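Local coordinates for protein CTP:phosphocholine Cytidylyltransferase (PDB 1JYK) that transfers the cytidylyl group of CTP to phosphocholine, giving CDP-choline and pyrophosphate, and has the fold of the nucleotidyl transferase family, at residues Thr140-Phe145 with Phe184-Thr189; Tyr164-Ile169 with Asp217-Leu222; Leu158-Asp163 with Ala175-Ser180; Ala28-Ala33 with Ile124-Tyr129; Leu130-Phe135 with Glu228-Ser233. All coordinates share one frame; numbering follows the deposited sequence.

Interaction 1: residues Thr140-Phe145 with Phe184-Thr189; sequences TRSTYF and FWDAPT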
# COMPACT_ATOMS: atom_id res chain seq x y z
N THR A 140 -15.08 9.57 2.91
CA THR A 140 -15.10 10.95 2.46
C THR A 140 -13.87 11.76 2.82
O THR A 140 -13.82 12.97 2.59
CB THR A 140 -16.34 11.70 3.01
OG1 THR A 140 -16.33 11.64 4.44
CG2 THR A 140 -17.61 11.07 2.48
N ARG A 141 -12.86 11.11 3.39
CA ARG A 141 -11.65 11.82 3.77
C ARG A 141 -10.46 10.88 3.71
O ARG A 141 -10.61 9.67 3.85
CB ARG A 141 -11.78 12.41 5.17
CG ARG A 141 -11.72 11.38 6.28
CD ARG A 141 -12.42 11.90 7.52
NE ARG A 141 -12.10 11.08 8.70
CZ ARG A 141 -12.30 11.47 9.95
NH1 ARG A 141 -12.82 12.67 10.20
NH2 ARG A 141 -11.97 10.68 10.96
N SER A 142 -9.28 11.45 3.49
CA SER A 142 -8.04 10.68 3.41
C SER A 142 -7.87 9.93 4.73
O SER A 142 -7.99 10.52 5.81
CB SER A 142 -6.86 11.60 3.14
OG SER A 142 -7.05 12.30 1.93
N THR A 143 -7.58 8.64 4.63
CA THR A 143 -7.46 7.79 5.81
C THR A 143 -6.31 6.79 5.77
O THR A 143 -5.99 6.22 4.73
CB THR A 143 -8.76 6.97 6.01
OG1 THR A 143 -9.88 7.86 6.08
CG2 THR A 143 -8.69 6.13 7.27
N TYR A 144 -5.71 6.59 6.94
CA TYR A 144 -4.66 5.60 7.10
C TYR A 144 -5.32 4.53 7.95
O TYR A 144 -5.79 4.84 9.05
CB TYR A 144 -3.47 6.17 7.88
CG TYR A 144 -2.41 6.81 7.04
CD1 TYR A 144 -1.68 6.08 6.11
CD2 TYR A 144 -2.13 8.17 7.17
CE1 TYR A 144 -0.70 6.69 5.34
CE2 TYR A 144 -1.15 8.78 6.41
CZ TYR A 144 -0.44 8.04 5.49
OH TYR A 144 0.54 8.64 4.74
N PHE A 145 -5.39 3.30 7.46
CA PHE A 145 -5.95 2.21 8.25
C PHE A 145 -4.73 1.67 8.98
O PHE A 145 -3.86 1.04 8.36
CB PHE A 145 -6.60 1.17 7.34
CG PHE A 145 -7.84 1.68 6.67
CD1 PHE A 145 -9.10 1.36 7.16
CD2 PHE A 145 -7.74 2.53 5.57
CE1 PHE A 145 -10.25 1.89 6.58
CE2 PHE A 145 -8.88 3.06 4.98
CZ PHE A 145 -10.15 2.74 5.48
N PHE A 184 -6.41 5.53 2.10
CA PHE A 184 -7.32 6.07 1.10
C PHE A 184 -7.08 7.57 0.99
O PHE A 184 -6.82 8.23 2.00
CB PHE A 184 -8.78 5.81 1.51
CG PHE A 184 -9.78 6.48 0.60
CD1 PHE A 184 -10.16 5.88 -0.60
CD2 PHE A 184 -10.32 7.72 0.94
CE1 PHE A 184 -11.08 6.50 -1.45
CE2 PHE A 184 -11.23 8.35 0.10
CZ PHE A 184 -11.61 7.74 -1.10
N TRP A 185 -7.18 8.10 -0.22
CA TRP A 185 -6.94 9.52 -0.43
C TRP A 185 -8.06 10.21 -1.18
O TRP A 185 -8.46 9.75 -2.25
CB TRP A 185 -5.61 9.69 -1.18
CG TRP A 185 -4.55 8.98 -0.44
CD1 TRP A 185 -4.14 7.69 -0.61
CD2 TRP A 185 -3.88 9.47 0.73
NE1 TRP A 185 -3.28 7.33 0.39
CE2 TRP A 185 -3.10 8.40 1.23
CE3 TRP A 185 -3.88 10.69 1.42
CZ2 TRP A 185 -2.32 8.52 2.39
CZ3 TRP A 185 -3.11 10.82 2.56
CH2 TRP A 185 -2.33 9.73 3.04
N ASP A 186 -8.59 11.29 -0.61
CA ASP A 186 -9.66 12.03 -1.26
C ASP A 186 -9.07 12.94 -2.35
O ASP A 186 -7.85 13.10 -2.44
CB ASP A 186 -10.48 12.84 -0.25
CG ASP A 186 -9.65 13.85 0.52
OD1 ASP A 186 -8.72 14.43 -0.06
OD2 ASP A 186 -9.94 14.06 1.71
N ALA A 187 -9.94 13.52 -3.17
CA ALA A 187 -9.51 14.37 -4.28
C ALA A 187 -8.70 15.60 -3.87
O ALA A 187 -7.62 15.84 -4.41
CB ALA A 187 -10.73 14.78 -5.10
N PRO A 188 -9.20 16.40 -2.92
CA PRO A 188 -8.43 17.57 -2.52
C PRO A 188 -7.03 17.21 -2.02
O PRO A 188 -6.05 17.91 -2.33
CB PRO A 188 -9.28 18.21 -1.42
CG PRO A 188 -10.66 17.70 -1.67
CD PRO A 188 -10.49 16.32 -2.22
N THR A 189 -6.93 16.13 -1.24
CA THR A 189 -5.63 15.71 -0.70
C THR A 189 -4.71 15.19 -1.80
O THR A 189 -3.53 15.53 -1.84
CB THR A 189 -5.80 14.60 0.37
OG1 THR A 189 -6.77 15.01 1.34
CG2 THR A 189 -4.48 14.35 1.08
O HOH W 1 -12.78 15.77 1.62
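Ser142 OG is gripped from two directions: it receives the backbone N-H of Asp186 (3.1 Å to Asp186 N, 166° at the hydrogen) and donates to Thr189 OG1 at 2.8 Å. These bonds join the beginning of strand 142-149 to the first turn of helix 187-201, where Asp186 is the N-cap and its OD1 accepts from Thr189 N at 2.7 Å. Asp186 CG sits between its backbone N and carbonyl carbon (chi1 59°), turning the carboxylate toward both Ser142 N and Thr189 N. The other oxygen of Asp186, OD2, takes the Ser142 N-H in a more bent bond, from well above the carboxylate plane. The buried side is close-packed. Thr143 and Phe184 form an antiparallel hydrogen-bonded pair, and beyond it the rim of Trp185 is directed at the face of the Tyr144 ring in a T-shaped stack, planes at 86°. By contrast, the Thr140-Arg141 end is exposed: a water links Thr140 O to Asp186 OD2, the latter bond weak. Trp185 NE1 turns to Ser183 OG, and Val215 of helix 213-216 touches both rings. Strand 142-149 is thus held between strands 182-185 and 224-228, Tyr225 bonding to the backbone of Ser142 and Tyr144.

Interaction 2: residues Tyr164-Ile169 with Asp217-Leu222; sequences YKVQDI and DNIKEL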
# COMPACT_ATOMS: atom_id res chain seq x y z
N TYR A 164 -8.54 12.15 15.68
CA TYR A 164 -7.91 11.18 14.79
C TYR A 164 -7.21 11.80 13.58
O TYR A 164 -6.88 11.10 12.62
CB TYR A 164 -8.93 10.14 14.35
CG TYR A 164 -9.44 9.32 15.51
CD1 TYR A 164 -10.68 9.59 16.09
CD2 TYR A 164 -8.64 8.33 16.09
CE1 TYR A 164 -11.12 8.91 17.22
CE2 TYR A 164 -9.06 7.64 17.22
CZ TYR A 164 -10.30 7.93 17.78
OH TYR A 164 -10.71 7.27 18.91
N LYS A 165 -6.97 13.11 13.62
CA LYS A 165 -6.30 13.78 12.52
C LYS A 165 -4.79 13.66 12.67
O LYS A 165 -4.23 13.93 13.74
CB LYS A 165 -6.70 15.26 12.46
CG LYS A 165 -6.33 15.93 11.15
CD LYS A 165 -6.87 17.35 11.09
CE LYS A 165 -6.62 17.97 9.73
NZ LYS A 165 -5.23 18.48 9.62
N VAL A 166 -4.12 13.25 11.60
CA VAL A 166 -2.67 13.08 11.62
C VAL A 166 -1.95 14.42 11.73
O VAL A 166 -2.08 15.29 10.86
CB VAL A 166 -2.18 12.35 10.35
CG1 VAL A 166 -0.67 12.18 10.41
CG2 VAL A 166 -2.87 10.99 10.24
N GLN A 167 -1.21 14.58 12.82
CA GLN A 167 -0.46 15.80 13.09
C GLN A 167 0.95 15.69 12.56
O GLN A 167 1.58 16.68 12.20
CB GLN A 167 -0.43 16.07 14.59
CG GLN A 167 -1.77 16.44 15.18
CD GLN A 167 -2.44 17.58 14.44
OE1 GLN A 167 -1.77 18.45 13.89
NE2 GLN A 167 -3.76 17.57 14.40
N ASP A 168 1.46 14.46 12.53
CA ASP A 168 2.80 14.20 12.05
C ASP A 168 2.97 12.71 11.81
O ASP A 168 2.15 11.89 12.25
CB ASP A 168 3.80 14.66 13.12
CG ASP A 168 5.16 15.01 12.53
OD1 ASP A 168 5.36 14.83 11.31
OD2 ASP A 168 6.03 15.46 13.30
N ILE A 169 4.03 12.35 11.09
CA ILE A 169 4.36 10.96 10.84
C ILE A 169 5.83 10.90 11.21
O ILE A 169 6.65 11.65 10.68
CB ILE A 169 4.16 10.57 9.36
CG1 ILE A 169 2.66 10.49 9.05
CG2 ILE A 169 4.84 9.23 9.08
CD1 ILE A 169 2.32 10.58 7.58
N ASP A 217 6.53 14.26 4.59
CA ASP A 217 7.29 15.49 4.40
C ASP A 217 6.46 16.75 4.12
O ASP A 217 7.02 17.83 3.99
CB ASP A 217 8.32 15.28 3.29
CG ASP A 217 9.35 14.20 3.64
OD1 ASP A 217 9.98 13.65 2.71
OD2 ASP A 217 9.54 13.90 4.84
N ASN A 218 5.14 16.61 4.03
CA ASN A 218 4.26 17.74 3.76
C ASN A 218 3.00 17.64 4.62
O ASN A 218 1.99 18.27 4.33
CB ASN A 218 3.85 17.76 2.28
CG ASN A 218 5.05 17.79 1.34
OD1 ASN A 218 5.61 18.85 1.08
ND2 ASN A 218 5.45 16.62 0.84
N ILE A 219 3.08 16.85 5.68
CA ILE A 219 1.93 16.61 6.56
C ILE A 219 1.18 17.87 7.01
O ILE A 219 -0.05 17.86 7.10
CB ILE A 219 2.37 15.78 7.80
CG1 ILE A 219 1.14 15.28 8.55
CG2 ILE A 219 3.27 16.62 8.69
CD1 ILE A 219 0.13 14.55 7.68
N LYS A 220 1.91 18.95 7.26
CA LYS A 220 1.31 20.20 7.70
C LYS A 220 0.36 20.82 6.68
O LYS A 220 -0.43 21.70 7.01
CB LYS A 220 2.41 21.21 8.05
CG LYS A 220 3.84 20.64 8.03
CD LYS A 220 4.20 20.06 6.65
CE LYS A 220 5.53 19.30 6.65
NZ LYS A 220 5.77 18.46 7.85
N GLU A 221 0.43 20.35 5.44
CA GLU A 221 -0.43 20.86 4.37
C GLU A 221 -1.58 19.91 4.03
O GLU A 221 -2.45 20.26 3.22
CB GLU A 221 0.37 21.08 3.09
CG GLU A 221 1.72 21.72 3.31
CD GLU A 221 1.58 23.16 3.71
OE1 GLU A 221 0.65 23.83 3.20
OE2 GLU A 221 2.41 23.63 4.53
N LEU A 222 -1.58 18.73 4.63
CA LEU A 222 -2.60 17.75 4.31
C LEU A 222 -3.51 17.38 5.47
O LEU A 222 -3.11 17.44 6.63
CB LEU A 222 -1.94 16.48 3.77
CG LEU A 222 -0.91 16.69 2.65
CD1 LEU A 222 -0.05 15.44 2.49
CD2 LEU A 222 -1.64 17.02 1.36
O HOH W 2 -3.69 15.82 8.79
O HOH W 3 -3.44 19.91 7.94
O HOH W 4 -1.42 18.03 9.67
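Leu222 O and Val166 O are reached together by one water, 2.8 Å from Leu222 O and 2.7 Å from Val166 O, which also accepts from Lys165 NZ. A second water lies between Lys165 NZ and Leu222 O, and a third between Val166 O and Ile219 O. This wet seam joins strand 166-170, one arm of a two-stranded antiparallel hairpin with strand 157-160, to the 3-10 turn 219-221 that follows helix 213-216. Gln167 and Asp168 form a classic beta bulge opposite Val159. Lys165 has its CG anti to the backbone N (chi1 -165°) and runs extended until it bends at chi4, which brings NZ to the waters and into a salt bridge with Asp223. The dry part of the contact rests on Ile219. CD1, at the end of its CG1 branch, meets Val166 CG1 at 3.7 Å, the two side chains crossing about perpendicularly. Leu222 faces helix 187-201, while Val166 is backed by Leu158 and Val226; the contact packs the hairpin on the turn that leads into strand 224-228, to which Val166 is also bonded at Val224. The other branch of the isoleucine, Ile219 CG2, lies 3.8 Å from Asp168 OD1 and 3.9 Å from Gln167 O.

Interaction 3: residues Leu158-Asp163 with Ala175-Ser180; sequences LVYGDD and AGRILS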
# COMPACT_ATOMS: atom_id res chain seq x y z
N LEU A 158 2.09 7.13 13.25
CA LEU A 158 1.10 8.19 13.14
C LEU A 158 0.91 8.95 14.45
O LEU A 158 0.64 8.35 15.49
CB LEU A 158 -0.24 7.59 12.70
CG LEU A 158 -0.25 6.92 11.32
CD1 LEU A 158 -1.37 5.89 11.25
CD2 LEU A 158 -0.42 7.98 10.24
N VAL A 159 1.06 10.27 14.40
CA VAL A 159 0.88 11.11 15.58
C VAL A 159 -0.49 11.76 15.48
O VAL A 159 -0.75 12.51 14.54
CB VAL A 159 1.96 12.22 15.64
CG1 VAL A 159 1.63 13.19 16.77
CG2 VAL A 159 3.33 11.59 15.85
N TYR A 160 -1.37 11.49 16.44
CA TYR A 160 -2.70 12.07 16.39
C TYR A 160 -3.39 12.22 17.74
O TYR A 160 -3.00 11.59 18.73
CB TYR A 160 -3.60 11.25 15.45
CG TYR A 160 -3.76 9.80 15.87
CD1 TYR A 160 -4.91 9.38 16.55
CD2 TYR A 160 -2.79 8.85 15.55
CE1 TYR A 160 -5.08 8.03 16.91
CE2 TYR A 160 -2.96 7.50 15.91
CZ TYR A 160 -4.11 7.10 16.58
OH TYR A 160 -4.29 5.78 16.92
N GLY A 161 -4.44 13.04 17.76
CA GLY A 161 -5.19 13.28 18.98
C GLY A 161 -6.60 12.73 18.95
O GLY A 161 -6.89 11.75 18.28
N ASP A 162 -7.50 13.40 19.68
CA ASP A 162 -8.89 12.99 19.81
C ASP A 162 -9.73 12.99 18.55
O ASP A 162 -10.72 12.27 18.46
CB ASP A 162 -9.59 13.86 20.87
CG ASP A 162 -8.87 13.84 22.21
OD1 ASP A 162 -8.92 14.87 22.91
OD2 ASP A 162 -8.27 12.80 22.56
N ASP A 163 -9.34 13.82 17.58
CA ASP A 163 -10.09 13.90 16.33
C ASP A 163 -9.53 12.94 15.28
O ASP A 163 -9.98 12.94 14.14
CB ASP A 163 -10.07 15.33 15.79
CG ASP A 163 -8.67 15.82 15.50
OD1 ASP A 163 -7.69 15.13 15.85
OD2 ASP A 163 -8.55 16.92 14.91
N ALA A 175 7.30 1.21 19.00
CA ALA A 175 5.92 0.79 19.22
C ALA A 175 4.95 1.91 18.91
O ALA A 175 5.26 3.09 19.11
CB ALA A 175 5.73 0.33 20.66
N GLY A 176 3.76 1.55 18.43
CA GLY A 176 2.75 2.54 18.11
C GLY A 176 1.90 2.17 16.91
O GLY A 176 1.98 1.05 16.40
N ARG A 177 1.07 3.12 16.48
CA ARG A 177 0.20 2.95 15.33
C ARG A 177 1.04 3.26 14.09
O ARG A 177 1.46 4.39 13.86
CB ARG A 177 -0.99 3.91 15.42
CG ARG A 177 -1.98 3.55 16.51
CD ARG A 177 -2.91 2.45 16.03
NE ARG A 177 -3.75 1.95 17.11
CZ ARG A 177 -4.72 1.06 16.94
NH1 ARG A 177 -4.99 0.57 15.74
NH2 ARG A 177 -5.43 0.67 17.99
N ILE A 178 1.28 2.23 13.29
CA ILE A 178 2.11 2.38 12.11
C ILE A 178 1.37 2.54 10.79
O ILE A 178 0.16 2.29 10.71
CB ILE A 178 3.05 1.14 11.97
CG1 ILE A 178 2.21 -0.13 11.80
CG2 ILE A 178 3.91 1.00 13.22
CD1 ILE A 178 2.97 -1.31 11.25
N LEU A 179 2.09 2.99 9.77
CA LEU A 179 1.54 3.09 8.43
C LEU A 179 1.53 1.59 8.12
O LEU A 179 2.58 0.95 8.12
CB LEU A 179 2.51 3.84 7.51
CG LEU A 179 2.20 5.33 7.39
CD1 LEU A 179 2.33 5.96 8.77
CD2 LEU A 179 3.15 5.99 6.40
N SER A 180 0.35 1.04 7.88
CA SER A 180 0.21 -0.40 7.69
C SER A 180 0.04 -0.98 6.29
O SER A 180 -0.08 -2.20 6.15
CB SER A 180 -0.94 -0.89 8.57
OG SER A 180 -0.87 -0.29 9.86
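Tyr160 and Arg177 meet where the hydroxyl end of the phenol abuts the first carbons of the arginine chain: Tyr160 OH is 3.2 Å from Arg177 CG, which lies at the ring edge near its plane. Tyr160 holds its CG between the backbone N and carbonyl carbon (chi1 60°), directing the ring toward strand 176-177. Arg177 bends at chi2 (-81°) and is extended from there on, so its guanidinium leaves the phenol, the two planes 72° apart. Both polar ends are satisfied farther on, Tyr160 OH by Glu228 OE2 and Arg177 NH1 by Ser146 O and Leu229 O. Leu158 N donates to Arg177 O at 2.9 Å. Beside that bond, Leu158 CD2 meets Leu179 CD1 at 3.7 Å. Strand 176-177 pairs with strand 142-149, whose Tyr144 touches both leucines, and the hairpin of strands 157-160 and 166-170 packs on the main sheet, where Val226 of strand 224-228 touches Leu158 and Tyr160.

Interaction 4: residues Ala28-Ala33 with Ile124-Tyr129; sequences AIILAA and IDADNY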
# COMPACT_ATOMS: atom_id res chain seq x y z
N ALA A 28 -8.62 1.61 -6.62
CA ALA A 28 -7.55 1.08 -5.80
C ALA A 28 -6.26 0.90 -6.60
O ALA A 28 -6.29 0.48 -7.76
CB ALA A 28 -7.96 -0.25 -5.18
N ILE A 29 -5.15 1.22 -5.96
CA ILE A 29 -3.83 1.08 -6.56
C ILE A 29 -3.09 0.08 -5.67
O ILE A 29 -3.00 0.28 -4.46
CB ILE A 29 -3.06 2.43 -6.55
CG1 ILE A 29 -3.72 3.42 -7.51
CG2 ILE A 29 -1.60 2.20 -6.93
CD1 ILE A 29 -3.47 4.88 -7.15
N ILE A 30 -2.59 -0.99 -6.26
CA ILE A 30 -1.86 -2.00 -5.51
C ILE A 30 -0.39 -1.97 -5.92
O ILE A 30 -0.06 -2.10 -7.11
CB ILE A 30 -2.44 -3.43 -5.75
CG1 ILE A 30 -3.94 -3.43 -5.43
CG2 ILE A 30 -1.71 -4.45 -4.88
CD1 ILE A 30 -4.62 -4.79 -5.61
N LEU A 31 0.48 -1.76 -4.95
CA LEU A 31 1.91 -1.69 -5.20
C LEU A 31 2.52 -3.08 -5.16
O LEU A 31 2.72 -3.66 -4.09
CB LEU A 31 2.57 -0.78 -4.16
CG LEU A 31 1.97 0.62 -4.00
CD1 LEU A 31 2.66 1.35 -2.86
CD2 LEU A 31 2.11 1.39 -5.30
N ALA A 32 2.83 -3.63 -6.34
CA ALA A 32 3.39 -4.97 -6.44
C ALA A 32 4.59 -5.07 -7.40
O ALA A 32 4.81 -6.13 -7.99
CB ALA A 32 2.28 -5.94 -6.88
N ALA A 33 5.37 -4.00 -7.55
CA ALA A 33 6.50 -4.03 -8.47
C ALA A 33 7.86 -4.42 -7.89
O ALA A 33 8.73 -4.90 -8.61
CB ALA A 33 6.62 -2.67 -9.16
N ILE A 124 -2.60 0.25 -1.72
CA ILE A 124 -2.41 -0.98 -0.96
C ILE A 124 -1.09 -1.67 -1.21
O ILE A 124 -0.67 -1.83 -2.36
CB ILE A 124 -3.55 -1.96 -1.30
CG1 ILE A 124 -4.89 -1.30 -0.98
CG2 ILE A 124 -3.37 -3.28 -0.56
CD1 ILE A 124 -5.99 -1.63 -1.97
N ASP A 125 -0.42 -2.09 -0.14
CA ASP A 125 0.84 -2.81 -0.26
C ASP A 125 0.43 -4.25 -0.55
O ASP A 125 -0.48 -4.78 0.10
CB ASP A 125 1.62 -2.77 1.05
CG ASP A 125 2.28 -1.42 1.31
OD1 ASP A 125 2.30 -0.55 0.41
OD2 ASP A 125 2.78 -1.23 2.44
N ALA A 126 1.10 -4.88 -1.51
CA ALA A 126 0.76 -6.24 -1.89
C ALA A 126 1.31 -7.36 -1.00
O ALA A 126 0.94 -8.52 -1.19
CB ALA A 126 1.18 -6.49 -3.34
N ASP A 127 2.18 -7.03 -0.05
CA ASP A 127 2.74 -8.07 0.82
C ASP A 127 2.09 -8.19 2.19
O ASP A 127 2.76 -8.53 3.18
CB ASP A 127 4.25 -7.86 0.98
CG ASP A 127 4.60 -6.42 1.30
OD1 ASP A 127 3.71 -5.66 1.75
OD2 ASP A 127 5.78 -6.06 1.10
N ASN A 128 0.80 -7.92 2.26
CA ASN A 128 0.06 -8.03 3.51
C ASN A 128 -1.12 -8.96 3.30
O ASN A 128 -1.70 -9.00 2.21
CB ASN A 128 -0.48 -6.66 3.94
CG ASN A 128 0.59 -5.76 4.50
OD1 ASN A 128 1.59 -6.23 5.05
ND2 ASN A 128 0.40 -4.45 4.36
N TYR A 129 -1.47 -9.71 4.33
CA TYR A 129 -2.62 -10.58 4.25
C TYR A 129 -3.70 -9.88 5.09
O TYR A 129 -3.47 -9.57 6.27
CB TYR A 129 -2.32 -11.95 4.85
CG TYR A 129 -3.52 -12.87 4.83
CD1 TYR A 129 -4.34 -13.00 5.95
CD2 TYR A 129 -3.85 -13.59 3.68
CE1 TYR A 129 -5.47 -13.82 5.93
CE2 TYR A 129 -4.97 -14.42 3.65
CZ TYR A 129 -5.77 -14.53 4.78
OH TYR A 129 -6.87 -15.36 4.75
O HOH W 5 4.05 -3.75 -1.80
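The parallel pairing of strands 27-32 and 121-125 lies in the core of the Rossmann-like alpha/beta fold of nucleotidyl transferases. Ile29 O accepts from Ile124 N at 2.8 Å, and Ile124 O in turn accepts from Leu31 N, also at 2.8 Å, so the backbone of Ile124 bonds to the residues before and after Ile30. The third bond, Ala126 N to Leu31 O, is longer at 3.3 Å and less straight (146°), its donor tilted from the carbonyl plane; here the strands begin to part, and a water spans the same two atoms, 2.6 Å from Leu31 O. The side chains of the two segments that meet on the face of Ile30 and Ile124 are apolar. Ile30 CG1 lies beside the backbone N (chi1 -55°), which puts Ile30 CG2 anti to that N and 3.9 Å from Ala126 CB, while Ile124 CD1 reaches back to Ala28 CB at 4.0 Å. Ala126 CB also meets Ala32 CB at 3.7 Å. On the other face, Leu31 CD1 lies 3.8 Å from Asp125 OD1. Past the strand end, Asp127 OD2 forms salt bridges with Arg38 and Lys48. Strand 27-32 is flanked on its far side by strand 74-78, and helix 58-68 covers the isoleucine face, with Gln62 against both Ile30 and Ile124.

Interaction 5: residues Leu130-Phe135 with Glu228-Ser233; sequences LFKNMF and ELEGNS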
# COMPACT_ATOMS: atom_id res chain seq x y z
N LEU A 130 -4.85 -9.62 4.49
CA LEU A 130 -5.93 -8.94 5.20
C LEU A 130 -6.93 -9.92 5.81
O LEU A 130 -7.64 -10.62 5.09
CB LEU A 130 -6.65 -7.98 4.24
CG LEU A 130 -5.73 -7.09 3.39
CD1 LEU A 130 -6.54 -6.34 2.37
CD2 LEU A 130 -4.98 -6.13 4.29
N PHE A 131 -6.97 -9.97 7.14
CA PHE A 131 -7.90 -10.87 7.83
C PHE A 131 -9.32 -10.31 7.82
O PHE A 131 -10.28 -11.06 7.98
CB PHE A 131 -7.45 -11.10 9.27
CG PHE A 131 -6.45 -12.20 9.42
CD1 PHE A 131 -6.87 -13.53 9.53
CD2 PHE A 131 -5.09 -11.93 9.43
CE1 PHE A 131 -5.95 -14.56 9.65
CE2 PHE A 131 -4.16 -12.96 9.55
CZ PHE A 131 -4.59 -14.28 9.66
N LYS A 132 -9.46 -9.00 7.64
CA LYS A 132 -10.77 -8.37 7.63
C LYS A 132 -10.90 -7.42 6.45
O LYS A 132 -9.92 -6.81 6.04
CB LYS A 132 -10.99 -7.61 8.94
CG LYS A 132 -11.08 -8.50 10.17
CD LYS A 132 -12.37 -8.24 10.95
CE LYS A 132 -12.19 -7.12 11.96
NZ LYS A 132 -13.47 -6.74 12.62
N ASN A 133 -12.12 -7.32 5.91
CA ASN A 133 -12.40 -6.41 4.79
C ASN A 133 -12.85 -5.03 5.25
O ASN A 133 -14.00 -4.72 5.53
CB ASN A 133 -13.43 -6.98 3.82
CG ASN A 133 -13.46 -6.20 2.51
OD1 ASN A 133 -12.78 -5.18 2.37
ND2 ASN A 133 -14.25 -6.68 1.56
N MSE A 134 -11.83 -4.23 5.26
CA MSE A 134 -11.59 -2.85 5.62
C MSE A 134 -12.13 -1.85 4.60
O MSE A 134 -12.46 -0.71 4.92
CB MSE A 134 -10.17 -2.96 5.46
CG MSE A 134 -9.18 -2.02 5.43
SE MSE A 134 -8.20 -3.46 5.06
CE MSE A 134 -7.74 -3.99 6.99
N PHE A 135 -12.12 -2.29 3.34
CA PHE A 135 -12.51 -1.45 2.23
C PHE A 135 -13.97 -1.04 2.17
O PHE A 135 -14.86 -1.85 2.42
CB PHE A 135 -12.11 -2.13 0.92
CG PHE A 135 -10.66 -2.52 0.87
CD1 PHE A 135 -9.67 -1.54 0.94
CD2 PHE A 135 -10.28 -3.85 0.77
CE1 PHE A 135 -8.31 -1.89 0.92
CE2 PHE A 135 -8.93 -4.22 0.75
CZ PHE A 135 -7.94 -3.23 0.83
N GLU A 228 -8.30 3.37 13.33
CA GLU A 228 -7.65 2.37 14.17
C GLU A 228 -8.18 0.97 13.91
O GLU A 228 -9.36 0.69 14.11
CB GLU A 228 -7.85 2.74 15.64
CG GLU A 228 -7.29 4.10 15.99
CD GLU A 228 -7.30 4.37 17.49
OE1 GLU A 228 -8.24 3.90 18.16
OE2 GLU A 228 -6.38 5.06 17.99
N LEU A 229 -7.29 0.09 13.45
CA LEU A 229 -7.66 -1.28 13.16
C LEU A 229 -7.33 -2.20 14.33
O LEU A 229 -6.40 -1.95 15.09
CB LEU A 229 -6.91 -1.78 11.92
CG LEU A 229 -7.23 -1.20 10.55
CD1 LEU A 229 -6.34 -1.84 9.50
CD2 LEU A 229 -8.69 -1.45 10.22
N GLU A 230 -8.10 -3.28 14.45
CA GLU A 230 -7.86 -4.27 15.49
C GLU A 230 -6.55 -4.95 15.10
O GLU A 230 -6.28 -5.17 13.92
CB GLU A 230 -9.00 -5.29 15.53
CG GLU A 230 -10.34 -4.67 15.86
CD GLU A 230 -11.51 -5.58 15.54
OE1 GLU A 230 -12.03 -6.23 16.47
OE2 GLU A 230 -11.91 -5.64 14.35
N GLY A 231 -5.74 -5.26 16.10
CA GLY A 231 -4.44 -5.87 15.88
C GLY A 231 -4.25 -6.90 14.79
O GLY A 231 -3.24 -6.87 14.09
N ASN A 232 -5.20 -7.82 14.63
CA ASN A 232 -5.08 -8.87 13.63
C ASN A 232 -5.79 -8.61 12.29
O ASN A 232 -6.06 -9.54 11.53
CB ASN A 232 -5.59 -10.19 14.22
CG ASN A 232 -6.88 -10.03 14.99
OD1 ASN A 232 -7.74 -9.22 14.62
ND2 ASN A 232 -7.03 -10.79 16.07
N SER A 233 -6.08 -7.35 12.00
CA SER A 233 -6.78 -6.99 10.77
C SER A 233 -5.89 -7.13 9.55
O SER A 233 -6.32 -7.61 8.50
CB SER A 233 -7.31 -5.56 10.87
OG SER A 233 -8.52 -5.52 11.60
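The Phe131 ring has Asn232 O set obliquely to it, the oxygen 3.3 Å from Phe131 CD2 and 3.1 Å from Phe131 CB, while Tyr129 meets the ring edge to face. Asn232 O is buried there without a hydrogen-bond partner in the model. At the Phe135 ring, the selenium of Met134, modelled as selenomethionine, sits 4.2 Å above one face, offset toward the rim, and Tyr122 pairs edge to face with the same ring. The backbones are joined by one hydrogen bond, Phe131 N to Ser233 O at 2.8 Å, bent to 140° and with its donor tilted from the carbonyl plane. Ser233 closes a type I beta turn that begins at Glu230, where Ser233 N returns to Glu230 O at 2.9 Å. Lys132, bent at chi2 and chi3, brings NZ to the Glu230 carboxylate in a salt bridge on the exposed side, although the position of Glu230 OE2 is less certain. On the buried side, Met134 bends at chi3 (-89°) to place CE 3.6 Å from Leu229 CD1. Asn133 OD1 accepts from Phe135 N at 3.1 Å in an Asx turn. The two loops adjoin the small antiparallel sheet of strands 128-130 and 234-236, with Phe131 packed on helix 240-250, Leu130 and Phe135 on helix 58-68, and Ile234 of strand 234-236 touching Leu130, Met134 and Leu229.

Interaction 4 lies about 5 Å from the centre of the chain and closes first in sequence; the other four follow. Strands 121-125 and 182-185 are neighbours in the mixed sheet, so this sheet runs from interaction 4 to interaction 1, their centres about 17 Å apart. Interactions 2 and 3, centres about 11 Å apart, share the hairpin 157-160/166-170 and alternate with each other along the chain; both touch Tyr144 of interaction 1. Interaction 5 spans interactions 1, 2 and 3 in sequence, and its Leu229 meets Phe145 of interaction 1. Together they connect the parallel strands at the centre of the chain to the hairpin and loops packed on other strands of the mixed sheet.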